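Local structure of sulfur carrier protein ThiS adenylyltransferase (Escherichia coli, 1ZUD) at residues V31-L36 and L55-D60; L39-A44 and R70-T75; D120-C125 and T144-A149; V152-Q157 and G188-V193. The protein catalyses the ATP-dependent adenylation of the C-terminal glycine carboxylate of the sulfur carrier protein ThiS, an activation step in making the thiazole of thiamin. All blocks are in the same frame, centred on the assembly; numbering follows the deposited sequence.

Contact 1: V31-L36 and L55-D60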
loop_
_atom_site.group_PDB
_atom_site.type_symbol
_atom_site.label_atom_id
_atom_site.label_comp_id
_atom_site.label_asym_id
_atom_site.label_seq_id
_atom_site.Cartn_x
_atom_site.Cartn_y
_atom_site.Cartn_z
ATOM N N VAL C 31 -19.923 7.146 2.616
ATOM C CA VAL C 31 -18.612 7.640 2.147
ATOM C C VAL C 31 -18.744 8.193 0.754
ATOM O O VAL C 31 -19.419 7.597 -0.126
ATOM C CB VAL C 31 -17.529 6.495 2.140
ATOM C CG1 VAL C 31 -16.226 6.963 1.413
ATOM C CG2 VAL C 31 -17.140 6.126 3.580
ATOM N N LEU C 32 -18.167 9.364 0.550
ATOM C CA LEU C 32 -18.161 9.953 -0.781
ATOM C C LEU C 32 -16.749 9.772 -1.362
ATOM O O LEU C 32 -15.746 10.260 -0.786
ATOM C CB LEU C 32 -18.520 11.462 -0.750
ATOM C CG LEU C 32 -18.316 12.314 -2.021
ATOM C CD1 LEU C 32 -19.264 11.884 -3.203
ATOM C CD2 LEU C 32 -18.534 13.763 -1.641
ATOM N N ILE C 33 -16.677 9.086 -2.517
ATOM C CA ILE C 33 -15.402 8.901 -3.221
ATOM C C ILE C 33 -15.441 9.821 -4.461
ATOM O O ILE C 33 -16.271 9.654 -5.387
ATOM C CB ILE C 33 -15.178 7.415 -3.669
ATOM C CG1 ILE C 33 -15.195 6.491 -2.413
ATOM C CG2 ILE C 33 -13.808 7.300 -4.454
ATOM C CD1 ILE C 33 -15.263 4.942 -2.738
ATOM N N ILE C 34 -14.572 10.821 -4.476
ATOM C CA ILE C 34 -14.536 11.731 -5.619
ATOM C C ILE C 34 -13.348 11.357 -6.512
ATOM O O ILE C 34 -12.210 11.538 -6.125
ATOM C CB ILE C 34 -14.411 13.169 -5.135
ATOM C CG1 ILE C 34 -15.533 13.440 -4.116
ATOM C CG2 ILE C 34 -14.606 14.119 -6.300
ATOM C CD1 ILE C 34 -15.372 14.825 -3.450
ATOM N N GLY C 35 -13.632 10.814 -7.704
ATOM C CA GLY C 35 -12.579 10.357 -8.597
ATOM C C GLY C 35 -12.594 8.838 -8.645
ATOM O O GLY C 35 -12.417 8.185 -7.645
ATOM N N LEU C 36 -12.878 8.263 -9.806
ATOM C CA LEU C 36 -12.922 6.801 -9.934
ATOM C C LEU C 36 -11.796 6.309 -10.852
ATOM O O LEU C 36 -12.021 5.572 -11.846
ATOM C CB LEU C 36 -14.294 6.366 -10.470
ATOM C CG LEU C 36 -15.438 6.671 -9.485
ATOM C CD1 LEU C 36 -16.848 6.369 -10.106
ATOM C CD2 LEU C 36 -15.183 5.848 -8.211
ATOM N N LEU C 55 -22.120 4.136 -0.469
ATOM C CA LEU C 55 -20.969 4.684 -1.172
ATOM C C LEU C 55 -21.486 5.558 -2.287
ATOM O O LEU C 55 -22.309 5.121 -3.114
ATOM C CB LEU C 55 -20.092 3.605 -1.833
ATOM C CG LEU C 55 -19.355 2.625 -0.973
ATOM C CD1 LEU C 55 -18.612 1.635 -1.905
ATOM C CD2 LEU C 55 -18.365 3.398 -0.072
ATOM N N VAL C 56 -20.999 6.787 -2.330
ATOM C CA VAL C 56 -21.373 7.688 -3.401
ATOM C C VAL C 56 -20.125 7.784 -4.286
ATOM O O VAL C 56 -19.033 8.085 -3.805
ATOM C CB VAL C 56 -21.863 9.062 -2.794
ATOM C CG1 VAL C 56 -22.378 9.996 -3.908
ATOM C CG2 VAL C 56 -23.083 8.799 -1.853
ATOM N N LEU C 57 -20.293 7.515 -5.587
ATOM C CA LEU C 57 -19.173 7.404 -6.516
ATOM C C LEU C 57 -19.342 8.482 -7.550
ATOM O O LEU C 57 -20.242 8.422 -8.360
ATOM C CB LEU C 57 -19.216 5.986 -7.148
ATOM C CG LEU C 57 -19.470 4.804 -6.147
ATOM C CD1 LEU C 57 -20.248 3.638 -6.792
ATOM C CD2 LEU C 57 -18.127 4.284 -5.626
ATOM N N ALA C 58 -18.444 9.451 -7.537
ATOM C CA ALA C 58 -18.550 10.584 -8.459
ATOM C C ALA C 58 -17.358 10.612 -9.423
ATOM O O ALA C 58 -16.191 10.535 -8.991
ATOM C CB ALA C 58 -18.608 11.914 -7.609
ATOM N N ASP C 59 -17.633 10.713 -10.721
ATOM C CA ASP C 59 -16.547 10.834 -11.704
ATOM C C ASP C 59 -17.196 11.326 -13.001
ATOM O O ASP C 59 -18.331 10.970 -13.290
ATOM C CB ASP C 59 -15.838 9.479 -11.934
ATOM C CG ASP C 59 -14.479 9.611 -12.722
ATOM O OD1 ASP C 59 -13.364 9.676 -12.112
ATOM O OD2 ASP C 59 -14.527 9.648 -13.976
ATOM N N ASP C 60 -16.488 12.150 -13.763
ATOM C CA ASP C 60 -17.059 12.632 -14.999
ATOM C C ASP C 60 -16.471 11.975 -16.256
ATOM O O ASP C 60 -16.791 12.426 -17.337
ATOM C CB ASP C 60 -16.894 14.147 -15.106
ATOM C CG ASP C 60 -15.432 14.563 -15.275
ATOM O OD1 ASP C 60 -14.508 13.731 -15.051
ATOM O OD2 ASP C 60 -15.205 15.738 -15.632
#
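Val31 to Ile34 and Leu55 to Ala58 are neighbouring parallel strands, their axes 4.8 Å apart and inclined by 15°, joined by hydrogen bonds from Val56 N to Val31 O, Ile33 N to Val56 O, Ala58 N to Ile33 O and Gly35 N to Ala58 O. Side chains alternate between two faces. On one, Ile33 and Leu57 lie side by side, and Leu55 brings CD2 within 3.9 Å of Val31 CB; helix 40-50 covers this layer with Ala44 and Leu47. On the other, Leu32 crosses Val56 so that its CD1 meets Val56 CG1 at 3.7 Å, next to the small Ala58, against which Leu107 packs. Compact aliphatic residues suit a sheet buried on both sides. Gly35 then turns the chain at phi 109°, where a CB would jam against the carbonyl of Ile34. Leu36, crossing Leu57 at about a right angle, places CD1 3.8 Å from Leu57 CB and 3.7 Å from Asp59 CB. Asp59 sets CG anti to its own N (chi1 -167°), which carries the carboxylate across to the turn that follows Ile34, where OD1 accepts Leu36 N at 2.7 Å on its anti side and somewhat out of the carboxylate plane. Asp61 N hydrogen-bonds to OD2. With one backbone N-H on each oxygen, the carboxylate should be held against rotation, which suits a residue that binds ATP beside the glycine-rich turn of a Rossmann-type fold.

Contact 2: L39-A44 and R70-T75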
loop_
_atom_site.group_PDB
_atom_site.type_symbol
_atom_site.label_atom_id
_atom_site.label_comp_id
_atom_site.label_asym_id
_atom_site.label_seq_id
_atom_site.Cartn_x
_atom_site.Cartn_y
_atom_site.Cartn_z
ATOM N N LEU C 39 -6.766 5.803 -7.882
ATOM C CA LEU C 39 -6.911 5.831 -6.416
ATOM C C LEU C 39 -8.308 5.346 -6.035
ATOM O O LEU C 39 -8.527 4.582 -5.082
ATOM C CB LEU C 39 -6.802 7.291 -5.892
ATOM C CG LEU C 39 -5.451 7.975 -6.060
ATOM C CD1 LEU C 39 -5.575 9.500 -5.704
ATOM C CD2 LEU C 39 -4.458 7.260 -5.073
ATOM N N GLY C 40 -9.265 5.874 -6.771
ATOM C CA GLY C 40 -10.636 5.599 -6.438
ATOM C C GLY C 40 -11.141 4.199 -6.677
ATOM O O GLY C 40 -11.975 3.732 -5.879
ATOM N N THR C 41 -10.687 3.545 -7.747
ATOM C CA THR C 41 -11.241 2.205 -7.973
ATOM C C THR C 41 -10.852 1.206 -6.852
ATOM O O THR C 41 -11.727 0.510 -6.367
ATOM C CB THR C 41 -10.863 1.659 -9.370
ATOM O OG1 THR C 41 -9.451 1.682 -9.539
ATOM C CG2 THR C 41 -11.503 2.503 -10.451
ATOM N N PRO C 42 -9.571 1.127 -6.408
ATOM C CA PRO C 42 -9.358 0.149 -5.312
ATOM C C PRO C 42 -10.026 0.615 -4.026
ATOM O O PRO C 42 -10.529 -0.219 -3.254
ATOM C CB PRO C 42 -7.853 0.078 -5.127
ATOM C CG PRO C 42 -7.355 1.316 -5.790
ATOM C CD PRO C 42 -8.301 1.735 -6.845
ATOM N N ALA C 43 -10.032 1.925 -3.760
ATOM C CA ALA C 43 -10.697 2.361 -2.526
ATOM C C ALA C 43 -12.173 1.942 -2.530
ATOM O O ALA C 43 -12.709 1.430 -1.534
ATOM C CB ALA C 43 -10.584 3.896 -2.346
ATOM N N ALA C 44 -12.843 2.123 -3.648
ATOM C CA ALA C 44 -14.259 1.754 -3.684
ATOM C C ALA C 44 -14.450 0.211 -3.515
ATOM O O ALA C 44 -15.361 -0.223 -2.800
ATOM C CB ALA C 44 -14.900 2.226 -5.017
ATOM N N ARG C 70 -4.351 0.547 -14.561
ATOM C CA ARG C 70 -4.362 0.854 -13.109
ATOM C C ARG C 70 -5.725 0.952 -12.486
ATOM O O ARG C 70 -5.851 1.002 -11.269
ATOM C CB ARG C 70 -3.580 2.177 -12.835
ATOM C CG ARG C 70 -4.185 3.413 -13.469
ATOM C CD ARG C 70 -3.191 4.571 -13.617
ATOM N NE ARG C 70 -3.790 5.657 -14.404
ATOM C CZ ARG C 70 -4.046 5.555 -15.702
ATOM N NH1 ARG C 70 -3.723 4.433 -16.354
ATOM N NH2 ARG C 70 -4.687 6.530 -16.336
ATOM N N GLN C 71 -6.770 1.017 -13.302
ATOM C CA GLN C 71 -8.132 1.161 -12.762
ATOM C C GLN C 71 -8.788 -0.209 -12.835
ATOM O O GLN C 71 -9.562 -0.489 -13.771
ATOM C CB GLN C 71 -8.855 2.210 -13.591
ATOM C CG GLN C 71 -8.094 3.588 -13.445
ATOM C CD GLN C 71 -8.618 4.700 -14.306
ATOM O OE1 GLN C 71 -9.763 4.676 -14.757
ATOM N NE2 GLN C 71 -7.798 5.732 -14.486
ATOM N N ILE C 72 -8.458 -1.013 -11.820
ATOM C CA ILE C 72 -8.809 -2.430 -11.644
ATOM C C ILE C 72 -10.245 -2.860 -11.517
ATOM O O ILE C 72 -10.535 -4.062 -11.487
ATOM C CB ILE C 72 -8.054 -3.034 -10.432
ATOM C CG1 ILE C 72 -8.584 -2.409 -9.134
ATOM C CG2 ILE C 72 -6.550 -2.820 -10.590
ATOM C CD1 ILE C 72 -7.847 -2.859 -7.898
ATOM N N LEU C 73 -11.147 -1.902 -11.430
ATOM C CA LEU C 73 -12.556 -2.201 -11.327
ATOM C C LEU C 73 -13.163 -2.391 -12.724
ATOM O O LEU C 73 -14.191 -3.031 -12.849
ATOM C CB LEU C 73 -13.256 -1.037 -10.628
ATOM C CG LEU C 73 -14.730 -1.071 -10.259
ATOM C CD1 LEU C 73 -14.896 -2.343 -9.368
ATOM C CD2 LEU C 73 -15.162 0.254 -9.455
ATOM N N PHE C 74 -12.512 -1.851 -13.757
ATOM C CA PHE C 74 -13.024 -1.865 -15.130
ATOM C C PHE C 74 -12.486 -2.983 -16.046
ATOM O O PHE C 74 -11.511 -3.609 -15.726
ATOM C CB PHE C 74 -12.722 -0.504 -15.766
ATOM C CG PHE C 74 -13.096 0.658 -14.882
ATOM C CD1 PHE C 74 -12.225 1.698 -14.675
ATOM C CD2 PHE C 74 -14.364 0.701 -14.278
ATOM C CE1 PHE C 74 -12.607 2.790 -13.865
ATOM C CE2 PHE C 74 -14.753 1.770 -13.485
ATOM C CZ PHE C 74 -13.861 2.818 -13.282
ATOM N N THR C 75 -13.143 -3.246 -17.169
ATOM C CA THR C 75 -12.629 -4.269 -18.067
ATOM C C THR C 75 -12.713 -3.770 -19.503
ATOM O O THR C 75 -13.226 -2.675 -19.793
ATOM C CB THR C 75 -13.420 -5.595 -17.966
ATOM O OG1 THR C 75 -14.722 -5.409 -18.503
ATOM C CG2 THR C 75 -13.535 -6.062 -16.529
#
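Thr41, in the first turn of helix 40-50, presses against the type I turn from Gln71 to Phe74, and each branch of its side chain has a separate task. At chi1 55° the hydroxyl sits between the backbone N and the carbonyl carbon, where OG1 hydrogen-bonds to Gly37 O and also rests 3.5 Å from Gln71 CA. The methyl CG2, anti to the carbonyl carbon, meets the Phe74 ring obliquely, 3.6 Å from CE1, while Thr41 CB packs on Leu73 CB at 3.8 Å. A short, branched residue thus serves a polar and an apolar neighbour at once; with both branches gone, an alanine here is likely to leave Gly37 O without this mate and a gap beside the Phe74 ring. Gln71 runs extended beyond CG, carrying OE1 to Lys83 NZ and into the plane of the Phe74 ring at its edge; its NE2 lies 3.5 Å above the guanidinium plane of Arg70, an ATP-binding residue. Pro42 CB meets Ile72 CD1 at 4.0 Å. The turn is wedged between helix 40-50 and helix 83-94, whose Val86 and Ser87 touch Phe74, and Tyr46 of the second subunit packs on Pro42 and Ile72.

Contact 3: D120-C125 and T144-A149. With NA (sodium ion), chain J.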
loop_
_atom_site.group_PDB
_atom_site.type_symbol
_atom_site.label_atom_id
_atom_site.label_comp_id
_atom_site.label_asym_id
_atom_site.label_seq_id
_atom_site.Cartn_x
_atom_site.Cartn_y
_atom_site.Cartn_z
ATOM N N ASP C 120 -20.174 10.901 5.662
ATOM C CA ASP C 120 -19.497 10.916 6.982
ATOM C C ASP C 120 -18.017 11.166 6.773
ATOM O O ASP C 120 -17.280 11.667 7.665
ATOM C CB ASP C 120 -19.689 9.591 7.678
ATOM C CG ASP C 120 -21.145 9.362 8.046
ATOM O OD1 ASP C 120 -21.679 10.211 8.796
ATOM O OD2 ASP C 120 -21.754 8.370 7.577
ATOM N N VAL C 121 -17.534 10.792 5.602
ATOM C CA VAL C 121 -16.103 11.033 5.300
ATOM C C VAL C 121 -15.946 11.118 3.802
ATOM O O VAL C 121 -16.660 10.433 3.055
ATOM C CB VAL C 121 -15.168 9.897 5.857
ATOM C CG1 VAL C 121 -15.560 8.535 5.299
ATOM C CG2 VAL C 121 -13.722 10.183 5.438
ATOM N N VAL C 122 -15.010 11.942 3.361
ATOM C CA VAL C 122 -14.812 12.120 1.924
ATOM C C VAL C 122 -13.433 11.583 1.498
ATOM O O VAL C 122 -12.418 11.814 2.190
ATOM C CB VAL C 122 -14.922 13.636 1.563
ATOM C CG1 VAL C 122 -14.550 13.891 0.042
ATOM C CG2 VAL C 122 -16.323 14.152 1.882
ATOM N N LEU C 123 -13.395 10.838 0.388
ATOM C CA LEU C 123 -12.093 10.405 -0.142
ATOM C C LEU C 123 -11.835 11.227 -1.386
ATOM O O LEU C 123 -12.632 11.197 -2.359
ATOM C CB LEU C 123 -12.045 8.925 -0.534
ATOM C CG LEU C 123 -12.290 7.761 0.399
ATOM C CD1 LEU C 123 -11.398 6.548 0.028
ATOM C CD2 LEU C 123 -12.092 8.189 1.793
ATOM N N ASP C 124 -10.769 12.029 -1.334
ATOM C CA ASP C 124 -10.358 12.838 -2.490
ATOM C C ASP C 124 -9.404 11.965 -3.348
ATOM O O ASP C 124 -8.268 11.735 -2.991
ATOM C CB ASP C 124 -9.630 14.111 -2.058
ATOM C CG ASP C 124 -8.880 14.802 -3.213
ATOM O OD1 ASP C 124 -9.156 14.541 -4.414
ATOM O OD2 ASP C 124 -7.985 15.625 -2.906
ATOM N N CYS C 125 -9.916 11.504 -4.479
ATOM C CA CYS C 125 -9.157 10.651 -5.378
ATOM C C CYS C 125 -9.112 11.324 -6.744
ATOM O O CYS C 125 -9.170 10.648 -7.778
ATOM C CB CYS C 125 -9.859 9.319 -5.502
ATOM S SG CYS C 125 -10.082 8.466 -3.960
ATOM N N THR C 144 -16.405 17.924 7.747
ATOM C CA THR C 144 -16.438 16.503 7.353
ATOM C C THR C 144 -14.987 16.060 7.125
ATOM O O THR C 144 -14.243 16.744 6.434
ATOM C CB THR C 144 -17.266 16.355 6.034
ATOM O OG1 THR C 144 -18.620 16.802 6.289
ATOM C CG2 THR C 144 -17.265 14.900 5.497
ATOM N N PRO C 145 -14.568 14.942 7.755
ATOM C CA PRO C 145 -13.218 14.410 7.617
ATOM C C PRO C 145 -12.885 14.201 6.148
ATOM O O PRO C 145 -13.744 13.787 5.350
ATOM C CB PRO C 145 -13.272 13.067 8.375
ATOM C CG PRO C 145 -14.434 13.174 9.274
ATOM C CD PRO C 145 -15.419 14.113 8.647
ATOM N N LEU C 146 -11.636 14.450 5.793
ATOM C CA LEU C 146 -11.187 14.307 4.416
ATOM C C LEU C 146 -9.912 13.424 4.350
ATOM O O LEU C 146 -8.915 13.662 5.056
ATOM C CB LEU C 146 -10.928 15.720 3.784
ATOM C CG LEU C 146 -10.240 15.778 2.402
ATOM C CD1 LEU C 146 -11.108 15.088 1.356
ATOM C CD2 LEU C 146 -9.988 17.209 1.973
ATOM N N ILE C 147 -9.960 12.374 3.533
ATOM C CA ILE C 147 -8.791 11.503 3.379
ATOM C C ILE C 147 -8.341 11.727 1.967
ATOM O O ILE C 147 -9.038 11.395 1.009
ATOM C CB ILE C 147 -9.169 10.005 3.648
ATOM C CG1 ILE C 147 -9.665 9.872 5.094
ATOM C CG2 ILE C 147 -7.946 9.101 3.426
ATOM C CD1 ILE C 147 -10.358 8.525 5.454
ATOM N N THR C 148 -7.143 12.258 1.811
ATOM C CA THR C 148 -6.688 12.583 0.482
ATOM C C THR C 148 -5.404 11.907 0.109
ATOM O O THR C 148 -4.529 11.743 0.941
ATOM C CB THR C 148 -6.505 14.176 0.324
ATOM O OG1 THR C 148 -6.014 14.482 -0.992
ATOM C CG2 THR C 148 -5.474 14.722 1.360
ATOM N N ALA C 149 -5.266 11.550 -1.159
ATOM C CA ALA C 149 -4.021 10.893 -1.601
ATOM C C ALA C 149 -3.734 11.236 -3.050
ATOM O O ALA C 149 -4.600 11.698 -3.746
ATOM C CB ALA C 149 -4.136 9.356 -1.417
HETATM NA NA NA J . -20.647 15.545 5.857
HETATM O O HOH W 1 -20.970 14.774 8.120
HETATM O O HOH W 2 -21.466 17.698 6.893
#
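Ile147 N donates to Val122 O at 2.9 Å, almost straight, in the parallel pairing of a beta-alpha-beta unit of the Rossmann-type fold; Val122 N to Pro145 O and Asp124 N to Ile147 O flank it, with both donors tilted from the carbonyl plane. Where the ladder ends, Gln201 NE2 bonds to the carbonyls of Ile147 and Asp124. Asp124 and Thr148 point the same way, with Thr148 OG1 3.0 Å from Asp124 OD2; a salt bridge from Arg132 to OD2 and a hydrogen bond between Thr126 OG1 and OD1 give both carboxylate oxygens of the buried Asp124 polar partners. At the other end Thr144 OG1 binds the sodium ion at 2.4 Å, joined by two waters and the carbonyl oxygens of Val116, Ala117 and Ala119. The same residue turns its methyl, anti to the backbone N, onto Val122 CG2 at 3.8 Å. Farther along that face Leu146 CD1 spans Val122 CG1 and Asp124 CB under helix 129-141. On the other, Ile147 CD1 packs on Val121 CG2 at 3.8 Å, and Leu123 lies alongside Ile147. Proline has no N-H to extend the ladder, and at that place Pro145 CD sits 3.2 Å from Asp120 O.

Contact 4: V152-Q157 and G188-V193; sequences VGFGGQ and GVVGPV
Gly153 and Val189 face each other in a single backbone bridge that uses both polar atoms of the glycine. Gly153 N donates to Gly188 O at 2.7 Å, somewhat bent at 151°, and Gly153 O accepts Val190 N at a longer 3.3 Å but straighter; both donors are tilted from the carbonyl plane. Within the first segment, Val152 N to Gly155 O and Gly155 N to Val152 O close a type II' turn. Gly153 takes its first corner with positive phi, a conformation easy for a residue without a side chain.

The aromatic contact is a CH-pi interaction: Val190 CG2 stands over the centre of the Phe154 ring, 3.6 Å from its centroid and 12° off the normal. With chi1 at -179°, Val190 CG2 stands anti to the carbonyl carbon, and this is the branch that meets the ring. A serine in place of Phe154 would probably leave this methyl without its aromatic cover and open a gap that Ile212 of the second subunit also borders.

Methyl groups also pack on the turn's backbone: Val193 CG1 lies 3.7 Å from Phe154 O, and Val189 CG2 lies 3.7 Å from Gly153 O. Leu203 of the second subunit packs on Val193. On the ThiS side, Ile63 of ThiS touches Val152, while Gln157 bonds through its amide to backbone atoms of Gln61 and Ile63 of ThiS. A tight beta-hairpin turn is thus docked on the N-cap of helix 191-210, between the dimer partner and the bound carrier protein.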
loop_
_atom_site.group_PDB
_atom_site.type_symbol
_atom_site.label_atom_id
_atom_site.label_comp_id
_atom_site.label_asym_id
_atom_site.label_seq_id
_atom_site.Cartn_x
_atom_site.Cartn_y
_atom_site.Cartn_z
ATOM N N VAL C 152 2.139 9.661 -8.631
ATOM C CA VAL C 152 2.619 9.934 -9.986
ATOM C C VAL C 152 3.944 9.207 -10.056
ATOM O O VAL C 152 4.659 9.147 -9.062
ATOM C CB VAL C 152 2.794 11.503 -10.309
ATOM C CG1 VAL C 152 3.996 12.112 -9.601
ATOM C CG2 VAL C 152 2.973 11.708 -11.813
ATOM N N GLY C 153 4.280 8.616 -11.210
ATOM C CA GLY C 153 5.551 7.926 -11.297
ATOM C C GLY C 153 5.622 6.818 -10.266
ATOM O O GLY C 153 4.753 5.956 -10.218
ATOM N N PHE C 154 6.670 6.815 -9.435
ATOM C CA PHE C 154 6.756 5.816 -8.383
ATOM C C PHE C 154 6.419 6.442 -7.010
ATOM O O PHE C 154 6.622 5.810 -5.972
ATOM C CB PHE C 154 8.184 5.234 -8.314
ATOM C CG PHE C 154 8.484 4.223 -9.404
ATOM C CD1 PHE C 154 8.347 2.856 -9.163
ATOM C CD2 PHE C 154 8.892 4.651 -10.669
ATOM C CE1 PHE C 154 8.626 1.901 -10.189
ATOM C CE2 PHE C 154 9.172 3.712 -11.701
ATOM C CZ PHE C 154 9.039 2.352 -11.455
ATOM N N GLY C 155 5.924 7.679 -6.989
ATOM C CA GLY C 155 5.661 8.291 -5.696
ATOM C C GLY C 155 4.212 8.485 -5.298
ATOM O O GLY C 155 3.337 8.567 -6.169
ATOM N N GLY C 156 3.973 8.535 -3.974
ATOM C CA GLY C 156 2.620 8.702 -3.444
ATOM C C GLY C 156 2.621 9.617 -2.224
ATOM O O GLY C 156 3.652 9.699 -1.556
ATOM N N GLN C 157 1.496 10.301 -1.975
ATOM C CA GLN C 157 1.306 11.189 -0.828
ATOM C C GLN C 157 -0.056 10.891 -0.250
ATOM O O GLN C 157 -1.001 10.706 -0.992
ATOM C CB GLN C 157 1.371 12.678 -1.267
ATOM C CG GLN C 157 2.709 12.999 -1.975
ATOM C CD GLN C 157 2.887 14.491 -2.396
ATOM O OE1 GLN C 157 1.912 15.211 -2.555
ATOM N NE2 GLN C 157 4.139 14.911 -2.611
ATOM N N GLY C 188 3.333 9.652 -16.460
ATOM C CA GLY C 188 3.214 8.224 -16.213
ATOM C C GLY C 188 3.076 7.882 -14.723
ATOM O O GLY C 188 3.375 8.681 -13.778
ATOM N N VAL C 189 2.621 6.665 -14.515
ATOM C CA VAL C 189 2.435 6.147 -13.182
ATOM C C VAL C 189 2.361 4.622 -13.212
ATOM O O VAL C 189 1.860 3.987 -14.181
ATOM C CB VAL C 189 1.181 6.769 -12.551
ATOM C CG1 VAL C 189 -0.062 6.283 -13.282
ATOM C CG2 VAL C 189 1.150 6.470 -11.025
ATOM N N VAL C 190 2.937 4.050 -12.172
ATOM C CA VAL C 190 2.977 2.604 -11.966
ATOM C C VAL C 190 1.662 2.213 -11.282
ATOM O O VAL C 190 1.246 2.819 -10.273
ATOM C CB VAL C 190 4.204 2.247 -11.088
ATOM C CG1 VAL C 190 4.278 0.750 -10.869
ATOM C CG2 VAL C 190 5.488 2.749 -11.792
ATOM N N GLY C 191 1.000 1.218 -11.868
ATOM C CA GLY C 191 -0.266 0.757 -11.392
ATOM C C GLY C 191 -0.363 0.520 -9.904
ATOM O O GLY C 191 -1.185 1.129 -9.215
ATOM N N PRO C 192 0.482 -0.369 -9.378
ATOM C CA PRO C 192 0.451 -0.679 -7.948
ATOM C C PRO C 192 0.860 0.481 -7.056
ATOM O O PRO C 192 0.587 0.450 -5.890
ATOM C CB PRO C 192 1.434 -1.849 -7.804
ATOM C CG PRO C 192 1.577 -2.432 -9.194
ATOM C CD PRO C 192 1.369 -1.285 -10.137
ATOM N N VAL C 193 1.534 1.489 -7.564
ATOM C CA VAL C 193 1.841 2.609 -6.649
ATOM C C VAL C 193 0.557 3.426 -6.384
ATOM O O VAL C 193 0.210 3.734 -5.238
ATOM C CB VAL C 193 2.938 3.538 -7.233
ATOM C CG1 VAL C 193 3.113 4.772 -6.299
ATOM C CG2 VAL C 193 4.269 2.756 -7.356
#

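In the fold
From the N terminus, strand 30-34 leads through the glycine-rich turn into helix 40-50 and on to strand 54-58, whose pairing in contact 1 closes the first loop. Contact 2 crosses it: segment 39-44 lies within that loop, while segment 70-75 follows it, and Leu36 O touches both Thr41 and Phe74. Contact 3 comes later in the chain and closes a second beta-alpha-beta loop, yet strand 121-124 sits next to strand 30-34, uniting both in one sheet. Contact 4 follows in series, tying the hairpin after strand 146-152 to the start of helix 191-210. Its Val189 meets Arg70, bringing it back to contact 2 near the subunit interface.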